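Local coordinates for putative branched-chain amino acid transport system substrate-binding protein (Rhodopseudomonas palustris, PDB 3TX6) that binds 3-(4-hydroxyphenyl)pyruvate and probably serves as the periplasmic solute-binding component of an ABC transporter for aromatic acids, at residues A[197-203]-A[221-225]; A[175-179]-A[205-209]; A[239-245]-A[348-354]; A[78-83]-A[98-103]. One frame throughout, in Å; residues are numbered along the deposited sequence. Where two conformers were deposited one is given.

Contact 1. Residues A[197-203]-A[221-225]. With ENO (3-(4-hydroxy-phenyl)pyruvic acid), chain D.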
loop_
_atom_site.group_PDB
_atom_site.type_symbol
_atom_site.label_atom_id
_atom_site.label_comp_id
_atom_site.label_asym_id
_atom_site.label_seq_id
_atom_site.Cartn_x
_atom_site.Cartn_y
_atom_site.Cartn_z
ATOM N N GLY A 197 -7.442 3.061 -11.757
ATOM C CA GLY A 197 -6.945 3.669 -10.475
ATOM C C GLY A 197 -7.914 3.427 -9.312
ATOM O O GLY A 197 -8.725 4.273 -8.926
ATOM N N ALA A 198 -7.849 2.224 -8.764
ATOM C CA ALA A 198 -8.786 1.838 -7.751
ATOM C C ALA A 198 -8.091 0.770 -6.885
ATOM O O ALA A 198 -6.881 0.568 -6.990
ATOM C CB ALA A 198 -10.072 1.343 -8.404
ATOM N N SER A 199 -8.850 0.107 -6.018
ATOM C CA SER A 199 -8.282 -0.855 -5.072
ATOM C C SER A 199 -9.372 -1.824 -4.667
ATOM O O SER A 199 -10.556 -1.536 -4.811
ATOM C CB SER A 199 -7.747 -0.149 -3.841
ATOM O OG SER A 199 -8.776 0.534 -3.157
ATOM N N GLY A 200 -8.943 -2.980 -4.187
ATOM C CA GLY A 200 -9.826 -4.017 -3.694
ATOM C C GLY A 200 -10.872 -4.429 -4.677
ATOM O O GLY A 200 -10.567 -4.663 -5.868
ATOM N N THR A 201 -12.098 -4.554 -4.175
ATOM C CA THR A 201 -13.166 -5.150 -4.968
ATOM C C THR A 201 -13.500 -4.179 -6.099
ATOM O O THR A 201 -13.724 -4.605 -7.219
ATOM C CB THR A 201 -14.383 -5.569 -4.089
ATOM O OG1 THR A 201 -14.915 -4.445 -3.387
ATOM C CG2 THR A 201 -13.945 -6.603 -3.098
ATOM N N ALA A 202 -13.385 -2.876 -5.829
ATOM C CA ALA A 202 -13.624 -1.881 -6.865
ATOM C C ALA A 202 -12.635 -1.952 -8.053
ATOM O O ALA A 202 -13.014 -1.596 -9.172
ATOM C CB ALA A 202 -13.637 -0.506 -6.226
ATOM N N ALA A 203 -11.418 -2.461 -7.851
ATOM C CA ALA A 203 -10.483 -2.590 -8.964
ATOM C C ALA A 203 -10.938 -3.670 -9.970
ATOM O O ALA A 203 -10.661 -3.572 -11.166
ATOM C CB ALA A 203 -9.089 -2.891 -8.458
ATOM N N GLN A 221 -3.450 -2.412 -13.853
ATOM C CA GLN A 221 -3.999 -2.260 -12.499
ATOM C C GLN A 221 -2.917 -1.752 -11.585
ATOM O O GLN A 221 -1.716 -2.117 -11.751
ATOM C CB GLN A 221 -4.586 -3.568 -11.924
ATOM C CG GLN A 221 -5.864 -4.063 -12.587
ATOM C CD GLN A 221 -7.119 -3.340 -12.129
ATOM O OE1 GLN A 221 -7.095 -2.641 -11.108
ATOM N NE2 GLN A 221 -8.241 -3.539 -12.833
ATOM N N THR A 222 -3.355 -0.961 -10.588
ATOM C CA THR A 222 -2.459 -0.500 -9.548
ATOM C C THR A 222 -2.217 -1.525 -8.452
ATOM O O THR A 222 -2.848 -2.575 -8.406
ATOM C CB THR A 222 -3.008 0.771 -8.872
ATOM O OG1 THR A 222 -4.122 0.482 -8.000
ATOM C CG2 THR A 222 -3.417 1.847 -9.902
ATOM N N HIS A 223 -1.292 -1.183 -7.554
ATOM C CA HIS A 223 -0.936 -2.055 -6.447
ATOM C C HIS A 223 -2.041 -2.152 -5.404
ATOM O O HIS A 223 -1.995 -3.033 -4.563
ATOM C CB HIS A 223 0.429 -1.731 -5.841
ATOM C CG HIS A 223 0.634 -0.276 -5.428
ATOM N ND1 HIS A 223 0.136 0.783 -6.114
ATOM C CD2 HIS A 223 1.468 0.255 -4.440
ATOM C CE1 HIS A 223 0.593 1.931 -5.505
ATOM N NE2 HIS A 223 1.392 1.590 -4.500
ATOM N N GLY A 224 -3.049 -1.276 -5.494
ATOM C CA GLY A 224 -4.275 -1.409 -4.708
ATOM C C GLY A 224 -5.098 -2.630 -5.048
ATOM O O GLY A 224 -6.028 -2.967 -4.270
ATOM N N ALA A 225 -4.729 -3.328 -6.137
ATOM C CA ALA A 225 -5.422 -4.547 -6.563
ATOM C C ALA A 225 -4.683 -5.859 -6.208
ATOM O O ALA A 225 -5.200 -6.914 -6.512
ATOM C CB ALA A 225 -5.695 -4.515 -8.102
HETATM O O4 ENO D . -4.615 3.648 -0.804
HETATM C C9 ENO D . -3.383 0.496 -0.386
HETATM C C8 ENO D . -2.127 -0.069 -0.290
HETATM C C7 ENO D . -1.293 -0.174 -1.414
HETATM C C6 ENO D . -1.718 0.390 -2.601
HETATM C C5 ENO D . -2.989 0.947 -2.718
HETATM C C4 ENO D . -3.838 1.021 -1.600
HETATM O O3 ENO D . -0.030 -0.730 -1.254
HETATM C C3 ENO D . -5.236 1.556 -1.725
HETATM C C2 ENO D . -5.495 2.967 -1.357
HETATM C C1 ENO D . -6.848 3.468 -1.553
HETATM O O2 ENO D . -7.090 4.640 -1.195
HETATM O O1 ENO D . -7.744 2.740 -2.076
#
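Gly200 N donates to Gly224 O at 2.9 Å, an almost straight bond (164°) in which the N-H reaches the oxygen from above the carbonyl plane. A second link runs from Gln221 NE2 to Ala203 O, also 2.9 Å but more bent (137°), with the oxygen tilted out of the amide plane. NE2 also bonds Gln207 OE1, so two partners fix the rotation of the amide, while Gln221 OE1 rests against the methyl of Ala203. The bend at chi2 folds the glutamine chain back toward the helix start.

Between these two ties, Thr222 OG1 accepts from Gly224 N two residues on, forming an ST turn, and it is hydrogen-bonded to Tyr147 OH. The turn presents His223 and Gly224 to the ligand, 3-(4-hydroxyphenyl)pyruvate. C6 of the ligand's ring sits 3.6 Å above the His223 imidazole, over its centre, and Gly224 CA comes within 3.3 Å of ligand C5. From the other segment Ser199, its OG between backbone N and carbonyl carbon (chi1 62°), gives a hydrogen bond to ligand O1 (2.7 Å) and also pairs with Tyr143 OH. Farther in, Ala203 CB and Ala225 CB meet at 3.8 Å, and the Thr222 methyl faces Gly197 CA.

Across the contact the polar groups are neutral: amides, carbonyls and hydroxyls. Ser199 therefore contributes a directional bond to the ligand carboxylate, whose charge is probably balanced in part by Arg174, which also bonds the ligand.

Contact 2. Residues A[175-179]-A[205-209]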
loop_
_atom_site.group_PDB
_atom_site.type_symbol
_atom_site.label_atom_id
_atom_site.label_comp_id
_atom_site.label_asym_id
_atom_site.label_seq_id
_atom_site.Cartn_x
_atom_site.Cartn_y
_atom_site.Cartn_z
ATOM N N PRO A 175 -18.018 3.686 -3.396
ATOM C CA PRO A 175 -19.218 2.871 -3.162
ATOM C C PRO A 175 -20.020 2.410 -4.399
ATOM O O PRO A 175 -21.012 1.711 -4.244
ATOM C CB PRO A 175 -20.096 3.782 -2.307
ATOM C CG PRO A 175 -19.244 4.885 -1.839
ATOM C CD PRO A 175 -18.186 5.058 -2.872
ATOM N N ASP A 176 -19.616 2.797 -5.600
ATOM C CA ASP A 176 -20.402 2.461 -6.796
ATOM C C ASP A 176 -20.329 0.991 -7.145
ATOM O O ASP A 176 -19.261 0.370 -7.126
ATOM C CB ASP A 176 -19.886 3.302 -7.998
ATOM C CG ASP A 176 -20.095 4.822 -7.813
ATOM O OD1 ASP A 176 -20.708 5.221 -6.811
ATOM O OD2 ASP A 176 -19.634 5.627 -8.667
ATOM N N THR A 177 -21.475 0.420 -7.508
ATOM C CA THR A 177 -21.481 -0.969 -7.988
ATOM C C THR A 177 -21.651 -1.091 -9.507
ATOM O O THR A 177 -21.679 -2.209 -10.029
ATOM C CB THR A 177 -22.588 -1.719 -7.309
ATOM O OG1 THR A 177 -23.764 -0.928 -7.483
ATOM C CG2 THR A 177 -22.261 -1.875 -5.797
ATOM N N SER A 178 -21.778 0.031 -10.192
ATOM C CA SER A 178 -21.649 0.054 -11.664
ATOM C C SER A 178 -20.798 1.185 -12.243
ATOM O O SER A 178 -20.889 2.352 -11.836
ATOM C CB SER A 178 -23.013 0.072 -12.356
ATOM O OG SER A 178 -22.825 0.215 -13.772
ATOM N N VAL A 179 -20.017 0.810 -13.258
ATOM C CA VAL A 179 -19.266 1.772 -14.057
ATOM C C VAL A 179 -19.668 1.738 -15.523
ATOM O O VAL A 179 -18.851 2.029 -16.386
ATOM C CB VAL A 179 -17.756 1.600 -13.918
ATOM C CG1 VAL A 179 -17.320 2.058 -12.529
ATOM C CG2 VAL A 179 -17.263 0.192 -14.288
ATOM N N LEU A 205 -13.985 -4.291 -10.676
ATOM C CA LEU A 205 -15.192 -3.854 -11.342
ATOM C C LEU A 205 -14.985 -3.350 -12.796
ATOM O O LEU A 205 -15.656 -3.833 -13.755
ATOM C CB LEU A 205 -15.936 -2.826 -10.465
ATOM C CG LEU A 205 -17.164 -2.152 -11.085
ATOM C CD1 LEU A 205 -18.168 -3.190 -11.674
ATOM C CD2 LEU A 205 -17.814 -1.145 -10.120
ATOM N N PRO A 206 -14.079 -2.379 -12.991
ATOM C CA PRO A 206 -13.783 -2.086 -14.377
ATOM C C PRO A 206 -13.137 -3.237 -15.115
ATOM O O PRO A 206 -13.278 -3.271 -16.353
ATOM C CB PRO A 206 -12.858 -0.870 -14.302
ATOM C CG PRO A 206 -13.119 -0.223 -12.982
ATOM C CD PRO A 206 -13.442 -1.400 -12.075
ATOM N N GLN A 207 -12.440 -4.138 -14.451
ATOM C CA GLN A 207 -11.829 -5.241 -15.167
ATOM C C GLN A 207 -12.886 -6.092 -15.875
ATOM O O GLN A 207 -12.785 -6.351 -17.082
ATOM C CB GLN A 207 -11.054 -6.127 -14.221
ATOM C CG GLN A 207 -10.156 -7.132 -14.910
ATOM C CD GLN A 207 -8.904 -6.542 -15.515
ATOM O OE1 GLN A 207 -8.371 -5.542 -15.024
ATOM N NE2 GLN A 207 -8.363 -7.219 -16.520
ATOM N N THR A 208 -13.890 -6.519 -15.118
ATOM C CA THR A 208 -14.990 -7.360 -15.619
ATOM C C THR A 208 -15.842 -6.587 -16.609
ATOM O O THR A 208 -16.145 -7.064 -17.713
ATOM C CB THR A 208 -15.896 -7.887 -14.465
ATOM O OG1 THR A 208 -16.587 -6.806 -13.791
ATOM C CG2 THR A 208 -15.064 -8.703 -13.482
ATOM N N SER A 209 -16.216 -5.381 -16.212
ATOM C CA SER A 209 -17.109 -4.577 -16.999
ATOM C C SER A 209 -16.438 -4.177 -18.399
ATOM O O SER A 209 -17.054 -4.274 -19.476
ATOM C CB SER A 209 -17.526 -3.400 -16.101
ATOM O OG SER A 209 -18.252 -2.422 -16.779
HETATM O O HOH W 1 -20.189 -1.848 -14.776
#
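Val179 and Pro206 mark the closest pass of the two backbones, their CA atoms 6.7 Å apart, where the loop 175-179 runs in its last residue into the N-cap of helix 180-189 beside the helical segment 205-209. Pro206 has no N-H to donate, and helix 200-213 kinks there.

Leu205 and Val179 carry the packing and reach toward each other tip to tip. With CG1 anti to the carbonyl carbon (chi1 -71°), Val179 sets CG2 between N and the carbonyl carbon, and CG2 lies 4.0 Å from Leu205 CG, while CG1 touches the CD2 methyl. The same CG2 also faces the ring of Pro206 and approaches Ser209 OG to 3.7 Å, so one methyl covers a full turn of the helix. Leu205 CD2 continues along the loop: it sits 3.7 Å from Asp176 O and 3.9 Å from Thr177 C, a greasy branch laid on peptide groups.

The polar link is indirect. One water accepts from Val179 N at 3.1 Å and lies 2.8 Å from Ser209 OG, tying the backbone N of the N-cap residue to the neighbouring helix. The loop has its own bonds as well, Asp176 OD2 to Ala173 N and Ser178 OG to Ala180 N. On the sheet side, Val179 and Pro206 both rest on Phe172 and Ile141.

The loop entering helix 180-189 thus packs on helix 200-213, and the two helices lie in successive beta-alpha-beta connections, 165-172 to 193-197 and 193-197 to 218-221, as in the alpha/beta lobes of periplasmic binding proteins.

Contact 3. Residues A[239-245]-A[348-354]. With SO4 (sulfate ion), chain B.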
loop_
_atom_site.group_PDB
_atom_site.type_symbol
_atom_site.label_atom_id
_atom_site.label_comp_id
_atom_site.label_asym_id
_atom_site.label_seq_id
_atom_site.Cartn_x
_atom_site.Cartn_y
_atom_site.Cartn_z
ATOM N N GLU A 239 -7.502 -12.266 -16.990
ATOM C CA GLU A 239 -6.435 -12.887 -17.782
ATOM C C GLU A 239 -5.621 -11.790 -18.457
ATOM O O GLU A 239 -6.180 -10.874 -19.011
ATOM C CB GLU A 239 -7.062 -13.865 -18.800
ATOM C CG GLU A 239 -6.128 -14.508 -19.841
ATOM C CD GLU A 239 -5.850 -13.617 -21.085
ATOM O OE1 GLU A 239 -6.758 -13.233 -21.954
ATOM O OE2 GLU A 239 -4.658 -13.331 -21.191
ATOM N N GLY A 240 -4.288 -11.876 -18.366
ATOM C CA GLY A 240 -3.407 -10.972 -19.125
ATOM C C GLY A 240 -3.209 -9.597 -18.551
ATOM O O GLY A 240 -2.480 -8.794 -19.142
ATOM N N VAL A 241 -3.860 -9.318 -17.411
ATOM C CA VAL A 241 -3.780 -8.001 -16.770
ATOM C C VAL A 241 -2.333 -7.766 -16.457
ATOM O O VAL A 241 -1.535 -8.748 -16.249
ATOM C CB VAL A 241 -4.679 -7.921 -15.499
ATOM C CG1 VAL A 241 -4.092 -8.735 -14.346
ATOM C CG2 VAL A 241 -4.960 -6.468 -15.054
ATOM N N LEU A 242 -1.937 -6.499 -16.469
ATOM C CA LEU A 242 -0.610 -6.138 -15.931
ATOM C C LEU A 242 -0.873 -5.365 -14.662
ATOM O O LEU A 242 -1.712 -4.468 -14.633
ATOM C CB LEU A 242 0.159 -5.246 -16.908
ATOM C CG LEU A 242 0.662 -5.847 -18.215
ATOM C CD1 LEU A 242 1.357 -7.219 -18.010
ATOM C CD2 LEU A 242 -0.565 -5.944 -19.122
HETATM N N MSE A 243 -0.105 -5.680 -13.635
HETATM C CA MSE A 243 -0.425 -5.161 -12.300
HETATM C C MSE A 243 0.850 -4.856 -11.607
HETATM O O MSE A 243 1.763 -5.703 -11.564
HETATM C CB MSE A 243 -1.239 -6.211 -11.538
HETATM C CG MSE A 243 -1.369 -5.762 -10.094
HETATM SE SE MSE A 243 -2.354 -7.032 -9.015
HETATM C CE MSE A 243 -4.063 -7.221 -10.001
ATOM N N ALA A 244 0.952 -3.633 -11.090
ATOM C CA ALA A 244 2.106 -3.248 -10.272
ATOM C C ALA A 244 1.909 -3.913 -8.924
ATOM O O ALA A 244 0.782 -3.946 -8.393
ATOM C CB ALA A 244 2.193 -1.724 -10.115
ATOM N N SER A 245 2.986 -4.492 -8.385
ATOM C CA SER A 245 2.921 -5.198 -7.114
ATOM C C SER A 245 4.209 -5.023 -6.382
ATOM O O SER A 245 5.252 -4.894 -6.980
ATOM C CB SER A 245 2.748 -6.680 -7.392
ATOM O OG SER A 245 2.679 -7.434 -6.254
ATOM N N ARG A 348 9.345 -3.101 -6.327
ATOM C CA ARG A 348 8.274 -3.511 -7.207
ATOM C C ARG A 348 8.632 -4.551 -8.241
ATOM O O ARG A 348 9.749 -4.664 -8.684
ATOM C CB ARG A 348 7.671 -2.328 -7.909
ATOM C CG ARG A 348 8.380 -1.859 -9.167
ATOM C CD ARG A 348 9.753 -1.256 -8.963
ATOM N NE ARG A 348 10.327 -0.930 -10.260
ATOM C CZ ARG A 348 10.865 -1.787 -11.122
ATOM N NH1 ARG A 348 11.006 -3.073 -10.855
ATOM N NH2 ARG A 348 11.352 -1.318 -12.244
ATOM N N ILE A 349 7.605 -5.291 -8.590
ATOM C CA ILE A 349 7.655 -6.233 -9.695
ATOM C C ILE A 349 6.414 -6.007 -10.490
ATOM O O ILE A 349 5.487 -5.307 -10.051
ATOM C CB ILE A 349 7.724 -7.694 -9.230
ATOM C CG1 ILE A 349 6.447 -8.109 -8.430
ATOM C CG2 ILE A 349 8.978 -7.934 -8.401
ATOM C CD1 ILE A 349 6.436 -9.579 -8.061
ATOM N N LEU A 350 6.365 -6.622 -11.656
ATOM C CA LEU A 350 5.202 -6.517 -12.487
ATOM C C LEU A 350 4.587 -7.909 -12.576
ATOM O O LEU A 350 5.288 -8.920 -12.823
ATOM C CB LEU A 350 5.607 -6.055 -13.883
ATOM C CG LEU A 350 4.452 -5.750 -14.874
ATOM C CD1 LEU A 350 3.525 -4.608 -14.454
ATOM C CD2 LEU A 350 5.018 -5.456 -16.268
ATOM N N LEU A 351 3.295 -7.971 -12.321
ATOM C CA LEU A 351 2.527 -9.246 -12.376
ATOM C C LEU A 351 1.611 -9.278 -13.522
ATOM O O LEU A 351 1.051 -8.247 -13.965
ATOM C CB LEU A 351 1.664 -9.433 -11.126
ATOM C CG LEU A 351 2.344 -9.586 -9.772
ATOM C CD1 LEU A 351 1.300 -9.644 -8.653
ATOM C CD2 LEU A 351 3.252 -10.795 -9.862
ATOM N N THR A 352 1.403 -10.492 -14.027
ATOM C CA THR A 352 0.264 -10.725 -14.874
ATOM C C THR A 352 -0.545 -11.895 -14.279
ATOM O O THR A 352 -0.158 -12.468 -13.268
ATOM C CB THR A 352 0.712 -10.943 -16.351
ATOM O OG1 THR A 352 -0.414 -10.873 -17.204
ATOM C CG2 THR A 352 1.464 -12.287 -16.550
ATOM N N VAL A 353 -1.693 -12.182 -14.887
ATOM C CA VAL A 353 -2.559 -13.307 -14.521
ATOM C C VAL A 353 -2.614 -14.283 -15.690
ATOM O O VAL A 353 -2.988 -13.900 -16.809
ATOM C CB VAL A 353 -3.946 -12.792 -14.145
ATOM C CG1 VAL A 353 -4.892 -13.957 -13.921
ATOM C CG2 VAL A 353 -3.871 -11.947 -12.879
ATOM N N LYS A 354 -2.182 -15.533 -15.430
ATOM C CA LYS A 354 -2.292 -16.608 -16.408
ATOM C C LYS A 354 -2.829 -17.854 -15.704
ATOM O O LYS A 354 -2.340 -18.217 -14.638
ATOM C CB LYS A 354 -0.919 -16.951 -17.037
ATOM C CG LYS A 354 -0.128 -15.789 -17.643
ATOM C CD LYS A 354 -0.830 -15.112 -18.826
ATOM C CE LYS A 354 -0.713 -15.900 -20.123
ATOM N NZ LYS A 354 -1.201 -15.044 -21.232
HETATM S S SO4 B . 12.495 -4.349 -13.956
HETATM O O1 SO4 B . 11.812 -3.492 -14.969
HETATM O O2 SO4 B . 11.498 -5.108 -13.152
HETATM O O3 SO4 B . 13.392 -5.308 -14.653
HETATM O O4 SO4 B . 13.321 -3.495 -13.070
#
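Arg348, whose CB packs on Ser245 O, turns the edge of its guanidinium to a sulfate that probably came from the crystallisation liquor. The sulfur lies in the guanidinium plane; NH1 bonds O2 at 3.1 Å, NH2 bonds O4 at 3.0 Å, and NH1 to O4 is weak.

Beyond it the strands 242-245 and 349-354 pair antiparallel at 140°. Met243 (selenomethionine) and Leu351 exchange two backbone bonds, each 2.8 Å, and Ser245 and Ile349 another two. Past the regular pairing, Gly240 N reaches Val353 O at 2.9 Å, nearly straight (174°). Thr352 OG1, anti to its own N (chi1 -167°), donates to Val241 O at 2.6 Å, a side-chain bond that takes up this oxygen where the backbone pairing lapses; Val353 N is buried with no partner in the model.

Leu242, Ala244, Leu350 and Thr352 occupy one face, where His129 and Met122 of helix 119-130 cover the first three. On the other, Ser245 CB meets Leu351 CD1 at 3.5 Å, and Tyr358 packs on Met243 and Leu351. At the end the Val241 and Val353 side chains cross at an angle, CG1 to CG2 3.5 Å, and Glu239 and Lys354 form a long salt bridge.

Strand 242-245 runs parallel to 218-221 and antiparallel to 349-354, so the sheet turns from parallel to antiparallel here, as expected where the C-terminal strands complete a lobe of this binding-protein fold.

Contact 4. Residues A[78-83]-A[98-103]. With ENO (3-(4-hydroxy-phenyl)pyruvic acid), chain D.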
loop_
_atom_site.group_PDB
_atom_site.type_symbol
_atom_site.label_atom_id
_atom_site.label_comp_id
_atom_site.label_asym_id
_atom_site.label_seq_id
_atom_site.Cartn_x
_atom_site.Cartn_y
_atom_site.Cartn_z
ATOM N N VAL A 78 -6.655 2.511 3.434
ATOM C CA VAL A 78 -6.976 3.244 2.211
ATOM C C VAL A 78 -6.654 4.718 2.470
ATOM O O VAL A 78 -6.446 5.119 3.625
ATOM C CB VAL A 78 -8.409 2.991 1.698
ATOM C CG1 VAL A 78 -8.534 1.579 1.125
ATOM C CG2 VAL A 78 -9.443 3.272 2.803
ATOM N N THR A 79 -6.539 5.486 1.383
ATOM C CA THR A 79 -5.982 6.838 1.489
ATOM C C THR A 79 -6.765 7.812 2.366
ATOM O O THR A 79 -6.140 8.473 3.196
ATOM C CB THR A 79 -5.664 7.434 0.096
ATOM O OG1 THR A 79 -4.714 6.570 -0.545
ATOM C CG2 THR A 79 -5.120 8.850 0.206
ATOM N N PRO A 80 -8.098 7.898 2.236
ATOM C CA PRO A 80 -8.789 8.944 3.018
ATOM C C PRO A 80 -8.589 8.829 4.553
ATOM O O PRO A 80 -8.236 9.815 5.194
ATOM C CB PRO A 80 -10.264 8.812 2.563
ATOM C CG PRO A 80 -10.115 8.323 1.144
ATOM C CD PRO A 80 -9.003 7.301 1.258
ATOM N N PRO A 81 -8.765 7.645 5.133
ATOM C CA PRO A 81 -8.507 7.577 6.588
ATOM C C PRO A 81 -6.999 7.739 6.941
ATOM O O PRO A 81 -6.651 8.105 8.071
ATOM C CB PRO A 81 -9.027 6.197 6.961
ATOM C CG PRO A 81 -8.995 5.409 5.705
ATOM C CD PRO A 81 -9.318 6.403 4.614
ATOM N N THR A 82 -6.097 7.397 6.010
ATOM C CA THR A 82 -4.651 7.492 6.240
ATOM C C THR A 82 -4.239 8.965 6.330
ATOM O O THR A 82 -3.404 9.350 7.193
ATOM C CB THR A 82 -3.864 6.761 5.143
ATOM O OG1 THR A 82 -4.223 5.389 5.168
ATOM C CG2 THR A 82 -2.336 6.848 5.333
ATOM N N VAL A 83 -4.841 9.809 5.489
ATOM C CA VAL A 83 -4.654 11.251 5.611
ATOM C C VAL A 83 -5.066 11.735 7.010
ATOM O O VAL A 83 -4.327 12.492 7.663
ATOM C CB VAL A 83 -5.361 12.013 4.484
ATOM C CG1 VAL A 83 -5.405 13.519 4.779
ATOM C CG2 VAL A 83 -4.671 11.733 3.117
ATOM N N ALA A 98 2.275 4.908 7.731
ATOM C CA ALA A 98 1.109 4.783 6.874
ATOM C C ALA A 98 1.089 3.419 6.199
ATOM O O ALA A 98 2.120 2.975 5.688
ATOM C CB ALA A 98 1.061 5.929 5.852
ATOM N N LEU A 99 -0.119 2.845 6.091
ATOM C CA LEU A 99 -0.319 1.554 5.422
ATOM C C LEU A 99 -1.083 1.691 4.075
ATOM O O LEU A 99 -1.400 0.682 3.450
ATOM C CB LEU A 99 -0.979 0.555 6.373
ATOM C CG LEU A 99 -0.262 0.272 7.692
ATOM C CD1 LEU A 99 -1.040 -0.766 8.545
ATOM C CD2 LEU A 99 1.210 -0.149 7.528
ATOM N N ALA A 100 -1.309 2.932 3.634
ATOM C CA ALA A 100 -1.861 3.278 2.326
ATOM C C ALA A 100 -1.066 4.438 1.797
ATOM O O ALA A 100 -0.515 5.183 2.573
ATOM C CB ALA A 100 -3.317 3.693 2.429
ATOM N N PRO A 101 -0.890 4.492 0.469
ATOM C CA PRO A 101 -0.188 5.644 -0.064
ATOM C C PRO A 101 -1.054 6.893 0.282
ATOM O O PRO A 101 -2.279 6.825 0.507
ATOM C CB PRO A 101 0.005 5.310 -1.532
ATOM C CG PRO A 101 -0.943 4.258 -1.855
ATOM C CD PRO A 101 -1.427 3.626 -0.583
ATOM N N LEU A 102 -0.402 7.979 0.522
ATOM C CA LEU A 102 -1.089 9.218 0.712
ATOM C C LEU A 102 -0.171 10.316 0.179
ATOM O O LEU A 102 1.063 10.112 0.073
ATOM C CB LEU A 102 -1.378 9.448 2.213
ATOM C CG LEU A 102 -0.241 9.880 3.104
ATOM C CD1 LEU A 102 -0.780 10.525 4.380
ATOM C CD2 LEU A 102 0.643 8.668 3.380
ATOM N N PRO A 103 -0.767 11.463 -0.143
ATOM C CA PRO A 103 0.036 12.626 -0.459
ATOM C C PRO A 103 0.742 13.122 0.811
ATOM O O PRO A 103 0.087 13.615 1.749
ATOM C CB PRO A 103 -0.999 13.651 -0.952
ATOM C CG PRO A 103 -2.270 12.896 -1.146
ATOM C CD PRO A 103 -2.216 11.743 -0.222
HETATM O O4 ENO D . -4.615 3.648 -0.804
HETATM C C9 ENO D . -3.383 0.496 -0.386
HETATM C C8 ENO D . -2.127 -0.069 -0.290
HETATM C C7 ENO D . -1.293 -0.174 -1.414
HETATM C C6 ENO D . -1.718 0.390 -2.601
HETATM C C5 ENO D . -2.989 0.947 -2.718
HETATM C C4 ENO D . -3.838 1.021 -1.600
HETATM O O3 ENO D . -0.030 -0.730 -1.254
HETATM C C3 ENO D . -5.236 1.556 -1.725
HETATM C C2 ENO D . -5.495 2.967 -1.357
HETATM C C1 ENO D . -6.848 3.468 -1.553
HETATM O O2 ENO D . -7.090 4.640 -1.195
HETATM O O1 ENO D . -7.744 2.740 -2.076
#
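Thr79 OG1 lies between two oxygens, 2.7 Å from Pro101 O and 2.9 Å from O4 of the ligand, 3-(4-hydroxyphenyl)pyruvate; which of them takes its one proton is not settled. Thr79 N donates to ligand O2 at 2.8 Å, almost straight (170°). Around these bonds Pro101 CD approaches ligand O4 to 3.2 Å, and Ala100 CB and Val78 CG1 lie against O4 and O1.

The ligand's carboxylate thus meets the first residue of helix 79-92, with Val78 as N-cap, so the helix dipole may favour its negative charge. Anion binding at a helix N-terminus recurs in alpha/beta binding proteins, and here it lies in the lobe of the six-stranded sheet.

A second shell backs the helix start. Thr82 OG1, beside its own N (chi1 -61°), donates to Val78 O at 2.7 Å and accepts from Ser76 N. Both its branches touch the loop: OG1 meets Ala100 CB at 3.3 Å, and CG2 meets Ala98 CB at 3.6 Å. The next residue, Val83, packs CG2 on Leu102 CB and Pro103 CD, 4.1 Å from each, and Pro103 also reaches Leu150 of helix 146-161.

Along the chain contact 4 comes first and lies in the lobe of the six-stranded sheet; contacts 1, 2 and 3 belong to the other lobe, built on the seven-stranded sheet. Contacts 1 and 4 both touch the ligand from opposite lobes, their centres 14 Å apart and nearest atoms about 4 Å, consistent with a cleft closed around it. Contact 2 shares helix 200-213 with contact 1, 11 Å between centres; their segments alternate, and Gln221 meets Gln207. Contact 3, 12 Å from contact 1, follows it and joins it through the backbone of Gln221, linked to Leu242 and Ala244. In this lobe the ligand-facing turns of contact 1 are thus joined to the sheet and to helix 200-213.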